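Local coordinates for protein ornithine aminotransferase (Plasmodium falciparum, PDB 3LG0) that catalyses the pyridoxal-phosphate-dependent transfer of the delta-amino group of ornithine to 2-oxoglutarate, giving glutamate semialdehyde and glutamate, at residues A[337-342]-A[409-414]. Sequence-based numbering, arbitrary orientation.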
ATOM      1  N   SER A 337      -8.573  21.290  35.756  1.00 54.83           N
ATOM      2  CA  SER A 337      -9.676  20.905  34.884  1.00 43.89           C
ATOM      3  C   SER A 337     -10.386  19.656  35.386  1.00 47.51           C
ATOM      4  O   SER A 337      -9.750  18.672  35.758  1.00 45.52           O
ATOM      5  CB  SER A 337      -9.162  20.663  33.460  1.00 44.96           C
ATOM      6  OG  SER A 337     -10.070  19.862  32.719  1.00 40.82           O
ATOM      7  N   LYS A 338     -11.711  19.688  35.371  1.00 48.79           N
ATOM      8  CA  LYS A 338     -12.493  18.539  35.798  1.00 38.57           C
ATOM      9  C   LYS A 338     -12.568  17.453  34.711  1.00 49.26           C
ATOM     10  O   LYS A 338     -12.570  16.258  35.016  1.00 46.64           O
ATOM     11  CB  LYS A 338     -13.898  18.987  36.202  1.00 51.70           C
ATOM     12  CG  LYS A 338     -14.506  18.180  37.339  1.00 69.24           C
ATOM     13  CD  LYS A 338     -15.750  18.860  37.905  1.00 76.37           C
ATOM     14  CE  LYS A 338     -15.522  20.345  38.126  1.00 80.06           C
ATOM     15  NZ  LYS A 338     -14.433  20.615  39.104  1.00 80.30           N
ATOM     16  N   VAL A 339     -12.628  17.864  33.446  1.00 38.83           N
ATOM     17  CA  VAL A 339     -12.816  16.912  32.343  1.00 36.94           C
ATOM     18  C   VAL A 339     -11.527  16.201  31.919  1.00 42.95           C
ATOM     19  O   VAL A 339     -11.577  15.087  31.408  1.00 41.02           O
ATOM     20  CB  VAL A 339     -13.458  17.572  31.092  1.00 40.12           C
ATOM     21  CG1 VAL A 339     -14.821  18.135  31.424  1.00 35.77           C
ATOM     22  CG2 VAL A 339     -12.556  18.653  30.523  1.00 35.20           C
ATOM     23  N   VAL A 340     -10.379  16.848  32.127  1.00 41.55           N
ATOM     24  CA  VAL A 340      -9.080  16.238  31.848  1.00 37.50           C
ATOM     25  C   VAL A 340      -8.708  15.149  32.867  1.00 49.50           C
ATOM     26  O   VAL A 340      -8.730  15.385  34.075  1.00 45.27           O
ATOM     27  CB  VAL A 340      -7.957  17.283  31.834  1.00 35.79           C
ATOM     28  CG1 VAL A 340      -6.612  16.604  31.657  1.00 34.95           C
ATOM     29  CG2 VAL A 340      -8.200  18.328  30.739  1.00 33.45           C
ATOM     30  N   ARG A 341      -8.370  13.959  32.374  1.00 41.00           N
ATOM     31  CA  ARG A 341      -7.900  12.870  33.222  1.00 37.79           C
ATOM     32  C   ARG A 341      -6.384  12.866  33.323  1.00 43.22           C
ATOM     33  O   ARG A 341      -5.836  12.686  34.400  1.00 51.39           O
ATOM     34  CB  ARG A 341      -8.353  11.527  32.683  1.00 33.23           C
ATOM     35  CG  ARG A 341      -7.567  10.358  33.249  1.00 52.86           C
ATOM     36  CD  ARG A 341      -8.335   9.624  34.330  1.00 51.12           C
ATOM     37  NE  ARG A 341      -9.597   9.090  33.824  1.00 63.92           N
ATOM     38  CZ  ARG A 341     -10.662   8.859  34.584  1.00 71.81           C
ATOM     39  NH1 ARG A 341     -10.611   9.124  35.883  1.00 59.57           N
ATOM     40  NH2 ARG A 341     -11.777   8.374  34.047  1.00 68.67           N
ATOM     41  N   GLU A 342      -5.707  13.063  32.196  1.00 42.47           N
ATOM     42  CA  GLU A 342      -4.246  13.038  32.163  1.00 44.35           C
ATOM     43  C   GLU A 342      -3.669  13.601  30.863  1.00 37.80           C
ATOM     44  O   GLU A 342      -4.219  13.386  29.787  1.00 37.15           O
ATOM     45  CB  GLU A 342      -3.726  11.605  32.357  1.00 41.29           C
ATOM     46  CG  GLU A 342      -2.194  11.523  32.417  1.00 48.10           C
ATOM     47  CD  GLU A 342      -1.655  10.102  32.650  1.00 62.93           C
ATOM     48  OE1 GLU A 342      -2.359   9.110  32.329  1.00 50.71           O
ATOM     49  OE2 GLU A 342      -0.509   9.981  33.151  1.00 52.35           O
ATOM     50  N   PHE A 409     -13.951  25.612  28.008  1.00 41.24           N
ATOM     51  CA  PHE A 409     -15.344  25.560  27.567  1.00 36.13           C
ATOM     52  C   PHE A 409     -16.113  24.370  28.134  1.00 37.83           C
ATOM     53  O   PHE A 409     -17.208  24.539  28.669  1.00 44.62           O
ATOM     54  CB  PHE A 409     -15.421  25.569  26.032  1.00 48.97           C
ATOM     55  CG  PHE A 409     -16.812  25.386  25.486  1.00 36.06           C
ATOM     56  CD1 PHE A 409     -17.706  26.447  25.461  1.00 38.98           C
ATOM     57  CD2 PHE A 409     -17.220  24.159  24.996  1.00 41.26           C
ATOM     58  CE1 PHE A 409     -18.980  26.287  24.962  1.00 41.99           C
ATOM     59  CE2 PHE A 409     -18.500  23.979  24.499  1.00 38.33           C
ATOM     60  CZ  PHE A 409     -19.385  25.049  24.476  1.00 42.75           C
ATOM     61  N   PHE A 410     -15.556  23.168  28.024  1.00 38.18           N
ATOM     62  CA  PHE A 410     -16.225  21.998  28.592  1.00 39.86           C
ATOM     63  C   PHE A 410     -16.247  21.972  30.123  1.00 46.99           C
ATOM     64  O   PHE A 410     -17.158  21.402  30.722  1.00 41.75           O
ATOM     65  CB  PHE A 410     -15.655  20.696  28.021  1.00 43.35           C
ATOM     66  CG  PHE A 410     -16.025  20.481  26.591  1.00 43.41           C
ATOM     67  CD1 PHE A 410     -17.225  19.881  26.262  1.00 41.83           C
ATOM     68  CD2 PHE A 410     -15.207  20.948  25.576  1.00 36.96           C
ATOM     69  CE1 PHE A 410     -17.586  19.724  24.943  1.00 39.83           C
ATOM     70  CE2 PHE A 410     -15.559  20.793  24.267  1.00 34.82           C
ATOM     71  CZ  PHE A 410     -16.749  20.178  23.945  1.00 30.72           C
ATOM     72  N   ASP A 411     -15.245  22.580  30.753  1.00 45.20           N
ATOM     73  CA  ASP A 411     -15.232  22.674  32.207  1.00 47.71           C
ATOM     74  C   ASP A 411     -16.319  23.642  32.664  1.00 48.09           C
ATOM     75  O   ASP A 411     -17.080  23.337  33.567  1.00 34.27           O
ATOM     76  CB  ASP A 411     -13.864  23.134  32.723  1.00 30.25           C
ATOM     77  CG  ASP A 411     -12.833  21.999  32.760  1.00 49.54           C
ATOM     78  OD1 ASP A 411     -13.213  20.819  32.968  1.00 40.06           O
ATOM     79  OD2 ASP A 411     -11.631  22.300  32.582  1.00 44.13           O
ATOM     80  N   ASP A 412     -16.388  24.803  32.019  1.00 45.58           N
ATOM     81  CA  ASP A 412     -17.356  25.828  32.382  1.00 50.29           C
ATOM     82  C   ASP A 412     -18.804  25.339  32.222  1.00 46.24           C
ATOM     83  O   ASP A 412     -19.711  25.864  32.853  1.00 48.84           O
ATOM     84  CB  ASP A 412     -17.114  27.110  31.567  1.00 35.55           C
ATOM     85  CG  ASP A 412     -15.856  27.834  31.988  1.00 41.44           C
ATOM     86  OD1 ASP A 412     -15.178  27.338  32.905  1.00 41.44           O
ATOM     87  OD2 ASP A 412     -15.537  28.897  31.416  1.00 40.26           O
ATOM     88  N   ASN A 413     -19.014  24.305  31.417  1.00 46.64           N
ATOM     89  CA  ASN A 413     -20.372  23.914  31.060  1.00 39.83           C
ATOM     90  C   ASN A 413     -20.842  22.501  31.421  1.00 47.46           C
ATOM     91  O   ASN A 413     -21.853  22.039  30.887  1.00 49.65           O
ATOM     92  CB  ASN A 413     -20.598  24.163  29.568  1.00 47.51           C
ATOM     93  CG  ASN A 413     -20.790  25.632  29.252  1.00 53.66           C
ATOM     94  OD1 ASN A 413     -21.794  26.223  29.645  1.00 58.45           O
ATOM     95  ND2 ASN A 413     -19.823  26.233  28.550  1.00 36.49           N
ATOM     96  N   LEU A 414     -20.149  21.803  32.317  1.00 47.17           N
ATOM     97  CA  LEU A 414     -20.599  20.444  32.638  1.00 45.35           C
ATOM     98  C   LEU A 414     -21.755  20.370  33.629  1.00 48.45           C
ATOM     99  O   LEU A 414     -22.621  19.506  33.470  1.00 52.19           O
ATOM    100  CB  LEU A 414     -19.446  19.532  33.070  1.00 61.28           C
ATOM    101  CG  LEU A 414     -18.236  20.130  33.771  1.00 56.10           C
ATOM    102  CD1 LEU A 414     -18.658  21.129  34.841  1.00 79.52           C
ATOM    103  CD2 LEU A 414     -17.434  18.994  34.368  1.00 51.91           C
TER
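An ST motif at Ser337, in the turn that leads into the edge strand 340-346, is clasped by the carboxylate of Asp411 near the C-terminal end of helix 393-412. Ser337 OG, turned away from its own backbone N (chi1 160°), donates to Asp411 OD2 on the syn side at 2.9 Å and accepts from Val340 N at 3.1 Å. The other carboxylate oxygen, OD1, takes two consecutive backbone amides: Val339 N reaches it at 3.1 Å, nearly in line with the C-O bond and with an N-H...O angle of 156°, whereas the bond from Lys338 N is bent and weak. Beside this polar clasp, Val339 CG1 lies 4.3 Å from Phe410 CB and 4.0 Å from Leu414 CD2. The aliphatic part of Lys338 runs across Leu414 at about a right angle, Lys338 CD lying 3.9 Å from Leu414 CD2. Val407, one turn back on the same helix, also touches Ser337 and Val339. With Ser337 OG on one oxygen and Val339 N, helped weakly by Lys338 N, on the other, the carboxylate is held against rotation and its negative charge is probably stabilised, pinning the end of the chain's last helix to the turn that precedes strand 340-346.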